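Local coordinates for BH2621 protein (Bacillus halodurans, PDB 2QML) that is of unknown function but carries a GNAT fold and probably acts as an N-acyltransferase in siderophore biosynthesis, at residues 70-75 and 84-89. Numbering follows the deposited sequence.
Sequences QTLMVG and YWESYW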
ATOM      1  N   GLN A  70       7.341 -10.410  -0.864  0.50 29.42           N
ATOM      2  CA  GLN A  70       6.553  -9.269  -1.286  0.50 26.02           C
ATOM      3  C   GLN A  70       6.267  -9.206  -2.797  0.50 23.66           C
ATOM      4  O   GLN A  70       6.932  -9.843  -3.601  0.50 24.73           O
ATOM      5  CB  GLN A  70       7.214  -7.963  -0.827  0.50 25.86           C
ATOM      6  CG  GLN A  70       8.572  -7.634  -1.475  0.50 25.56           C
ATOM      7  CD  GLN A  70       9.121  -6.329  -0.970  0.50 24.11           C
ATOM      8  OE1 GLN A  70       8.369  -5.383  -0.730  0.50 26.93           O
ATOM      9  NE2 GLN A  70      10.433  -6.265  -0.784  0.50 29.07           N
ATOM     10  N   THR A  71       5.222  -8.435  -3.117  1.00 22.21           N
ATOM     11  CA  THR A  71       4.777  -8.149  -4.473  1.00 22.18           C
ATOM     12  C   THR A  71       4.774  -6.643  -4.635  1.00 21.26           C
ATOM     13  O   THR A  71       4.226  -5.941  -3.782  1.00 21.47           O
ATOM     14  CB  THR A  71       3.343  -8.664  -4.745  1.00 21.75           C
ATOM     15  OG1 THR A  71       3.322 -10.049  -4.438  1.00 24.34           O
ATOM     16  CG2 THR A  71       2.917  -8.453  -6.202  1.00 20.38           C
ATOM     17  N   LEU A  72       5.448  -6.146  -5.674  1.00 19.84           N
ATOM     18  CA  LEU A  72       5.457  -4.724  -6.034  1.00 21.11           C
ATOM     19  C   LEU A  72       4.469  -4.492  -7.139  1.00 19.81           C
ATOM     20  O   LEU A  72       4.531  -5.193  -8.186  1.00 20.04           O
ATOM     21  CB  LEU A  72       6.827  -4.269  -6.516  1.00 24.20           C
ATOM     22  CG  LEU A  72       7.847  -3.944  -5.417  1.00 23.27           C
ATOM     23  CD1 LEU A  72       8.025  -5.069  -4.379  1.00 20.33           C
ATOM     24  CD2 LEU A  72       9.187  -3.595  -6.077  1.00 20.62           C
HETATM   25  N   MSE A  73       3.608  -3.491  -6.970  0.50 21.47           N
HETATM   26  CA  MSE A  73       2.636  -3.172  -8.008  0.50 22.69           C
HETATM   27  C   MSE A  73       2.505  -1.697  -8.302  0.50 21.47           C
HETATM   28  O   MSE A  73       2.753  -0.825  -7.438  0.50 21.82           O
HETATM   29  CB  MSE A  73       1.249  -3.695  -7.623  0.50 20.99           C
HETATM   30  CG  MSE A  73       1.238  -5.119  -7.131  0.50 24.88           C
HETATM   31 SE   MSE A  73      -0.570  -5.691  -6.774  0.40 30.24          SE
HETATM   32  CE  MSE A  73      -1.020  -6.576  -8.421  0.50 23.01           C
ATOM     33  N   VAL A  74       2.066  -1.428  -9.530  1.00 19.81           N
ATOM     34  CA  VAL A  74       1.728  -0.113  -9.986  1.00 21.91           C
ATOM     35  C   VAL A  74       0.211  -0.109  -9.995  1.00 20.97           C
ATOM     36  O   VAL A  74      -0.387  -1.055 -10.566  1.00 22.02           O
ATOM     37  CB  VAL A  74       2.243   0.149 -11.386  1.00 23.58           C
ATOM     38  CG1 VAL A  74       1.526   1.388 -12.002  1.00 24.09           C
ATOM     39  CG2 VAL A  74       3.753   0.328 -11.318  1.00 30.47           C
ATOM     40  N   GLY A  75      -0.435   0.922  -9.448  1.00 21.69           N
ATOM     41  CA  GLY A  75      -1.861   1.104  -9.537  1.00 20.85           C
ATOM     42  C   GLY A  75      -2.151   2.290 -10.483  1.00 21.81           C
ATOM     43  O   GLY A  75      -1.448   3.303 -10.465  1.00 22.01           O
ATOM     44  N   TYR A  84       2.256   3.346  -6.295  1.00 20.23           N
ATOM     45  CA  TYR A  84       3.195   2.253  -6.094  1.00 20.53           C
ATOM     46  C   TYR A  84       2.805   1.579  -4.774  1.00 21.65           C
ATOM     47  O   TYR A  84       2.504   2.262  -3.789  1.00 20.56           O
ATOM     48  CB  TYR A  84       4.652   2.750  -6.152  1.00 22.73           C
ATOM     49  CG  TYR A  84       5.713   1.773  -5.682  1.00 23.25           C
ATOM     50  CD1 TYR A  84       6.234   0.780  -6.529  1.00 21.70           C
ATOM     51  CD2 TYR A  84       6.213   1.838  -4.393  1.00 23.97           C
ATOM     52  CE1 TYR A  84       7.221  -0.096  -6.103  1.00 22.79           C
ATOM     53  CE2 TYR A  84       7.196   0.984  -3.983  1.00 20.27           C
ATOM     54  CZ  TYR A  84       7.670   0.000  -4.837  1.00 20.52           C
ATOM     55  OH  TYR A  84       8.644  -0.856  -4.412  1.00 20.88           O
ATOM     56  N   TRP A  85       2.907   0.260  -4.784  1.00 21.47           N
ATOM     57  CA  TRP A  85       2.436  -0.576  -3.711  1.00 21.15           C
ATOM     58  C   TRP A  85       3.406  -1.716  -3.444  1.00 20.90           C
ATOM     59  O   TRP A  85       3.942  -2.345  -4.373  1.00 20.86           O
ATOM     60  CB  TRP A  85       1.035  -1.169  -4.052  1.00 20.38           C
ATOM     61  CG  TRP A  85       0.058  -0.153  -4.512  1.00 19.23           C
ATOM     62  CD1 TRP A  85       0.035   0.474  -5.744  1.00 23.52           C
ATOM     63  CD2 TRP A  85      -0.974   0.441  -3.739  1.00 18.12           C
ATOM     64  NE1 TRP A  85      -0.940   1.351  -5.776  1.00 21.81           N
ATOM     65  CE2 TRP A  85      -1.587   1.413  -4.575  1.00 20.30           C
ATOM     66  CE3 TRP A  85      -1.454   0.263  -2.438  1.00 22.39           C
ATOM     67  CZ2 TRP A  85      -2.664   2.194  -4.155  1.00 23.65           C
ATOM     68  CZ3 TRP A  85      -2.539   1.007  -2.034  1.00 21.37           C
ATOM     69  CH2 TRP A  85      -3.123   1.966  -2.884  1.00 23.07           C
ATOM     70  N   GLU A  86       3.670  -1.968  -2.166  1.00 20.59           N
ATOM     71  CA  GLU A  86       4.400  -3.153  -1.746  1.00 19.71           C
ATOM     72  C   GLU A  86       3.429  -3.918  -0.834  1.00 21.98           C
ATOM     73  O   GLU A  86       3.071  -3.491   0.231  1.00 21.13           O
ATOM     74  CB  GLU A  86       5.709  -2.806  -1.055  1.00 21.47           C
ATOM     75  CG  GLU A  86       6.680  -2.098  -1.941  1.00 21.68           C
ATOM     76  CD  GLU A  86       7.934  -1.608  -1.223  1.00 22.21           C
ATOM     77  OE1 GLU A  86       8.023  -1.737   0.029  1.00 25.56           O
ATOM     78  OE2 GLU A  86       8.841  -1.079  -1.929  1.00 23.62           O
ATOM     79  N   SER A  87       3.031  -5.074  -1.290  1.00 22.54           N
ATOM     80  CA  SER A  87       2.197  -6.043  -0.559  1.00 22.59           C
ATOM     81  C   SER A  87       3.115  -7.149   0.011  1.00 24.18           C
ATOM     82  O   SER A  87       3.871  -7.794  -0.724  1.00 23.61           O
ATOM     83  CB  SER A  87       1.150  -6.602  -1.499  1.00 24.45           C
ATOM     84  OG  SER A  87       0.436  -7.633  -0.897  1.00 22.74           O
ATOM     85  N   TYR A  88       3.053  -7.427   1.322  1.00 22.14           N
ATOM     86  CA  TYR A  88       3.981  -8.378   1.919  1.00 25.69           C
ATOM     87  C   TYR A  88       3.370  -9.246   3.012  1.00 23.64           C
ATOM     88  O   TYR A  88       2.296  -8.946   3.513  1.00 23.07           O
ATOM     89  CB  TYR A  88       5.218  -7.619   2.450  1.00 27.40           C
ATOM     90  CG  TYR A  88       4.911  -6.631   3.575  1.00 22.06           C
ATOM     91  CD1 TYR A  88       4.963  -7.043   4.886  1.00 22.07           C
ATOM     92  CD2 TYR A  88       4.613  -5.281   3.315  1.00 23.22           C
ATOM     93  CE1 TYR A  88       4.662  -6.153   5.929  1.00 21.75           C
ATOM     94  CE2 TYR A  88       4.318  -4.396   4.375  1.00 24.70           C
ATOM     95  CZ  TYR A  88       4.374  -4.855   5.652  1.00 25.12           C
ATOM     96  OH  TYR A  88       4.102  -4.013   6.737  1.00 26.71           O
ATOM     97  N   TRP A  89       4.059 -10.365   3.289  1.00 22.98           N
ATOM     98  CA  TRP A  89       3.749 -11.249   4.396  1.00 23.33           C
ATOM     99  C   TRP A  89       4.448 -10.740   5.633  1.00 22.05           C
ATOM    100  O   TRP A  89       5.672 -10.505   5.646  1.00 23.92           O
ATOM    101  CB  TRP A  89       4.219 -12.679   4.134  1.00 25.76           C
ATOM    102  CG  TRP A  89       3.525 -13.338   2.978  1.00 26.33           C
ATOM    103  CD1 TRP A  89       4.063 -13.597   1.732  1.00 30.84           C
ATOM    104  CD2 TRP A  89       2.169 -13.816   2.926  1.00 26.98           C
ATOM    105  NE1 TRP A  89       3.144 -14.232   0.945  1.00 32.73           N
ATOM    106  CE2 TRP A  89       1.974 -14.378   1.646  1.00 28.04           C
ATOM    107  CE3 TRP A  89       1.117 -13.869   3.847  1.00 24.23           C
ATOM    108  CZ2 TRP A  89       0.765 -14.930   1.263  1.00 32.33           C
ATOM    109  CZ3 TRP A  89      -0.070 -14.431   3.471  1.00 27.59           C
ATOM    110  CH2 TRP A  89      -0.238 -14.972   2.186  1.00 27.13           C
TER
HETATM  111  O   HOH W   1       7.948  -4.411   1.439  1.00 33.47           O
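In the β-hairpin of strands 70-77 and 80-89, Thr71 pairs with Ser87 and Met73, a selenomethionine, with Trp85, each as an antiparallel hydrogen-bonded pair. Thr71 N reaches Ser87 O at 2.8 Å, and the return bond from Ser87 N to Thr71 O is nearly straight, 167° at the hydrogen. The bond from Trp85 N to Met73 O is more bent, at 137°; that same oxygen lies in the plane of the indole at its edge, 3.5 Å from Trp85 CD1. Within the mixed sheet of this GNAT domain, the hairpin is flanked by strands 20-26 and 106-112, and the Trp85 ring packs against helix 123-135. Thr71 OG1 bonds to Leu8 N and Ser87 OG to Lys134 NZ.

The other face carries Gln70, Leu72, Tyr84 and Glu86, with helix 54-65 over it. With CG anti to the backbone N (chi1 168°), the Tyr84 ring slants across to Leu72, whose CD2 lies 3.3 Å from Tyr84 OH. This hydroxyl donates a short 2.5 Å bond to the anti lone pair of Glu86 OE2, fixing the buried carboxylate from one end. At the other oxygen, Glu86 OE1 accepts a bond from a water 3.0 Å away. In the conformer described, Gln70 lies alongside Glu86 and points the same way; the water's approach to Gln70 OE1 is too short to be trusted as a bond.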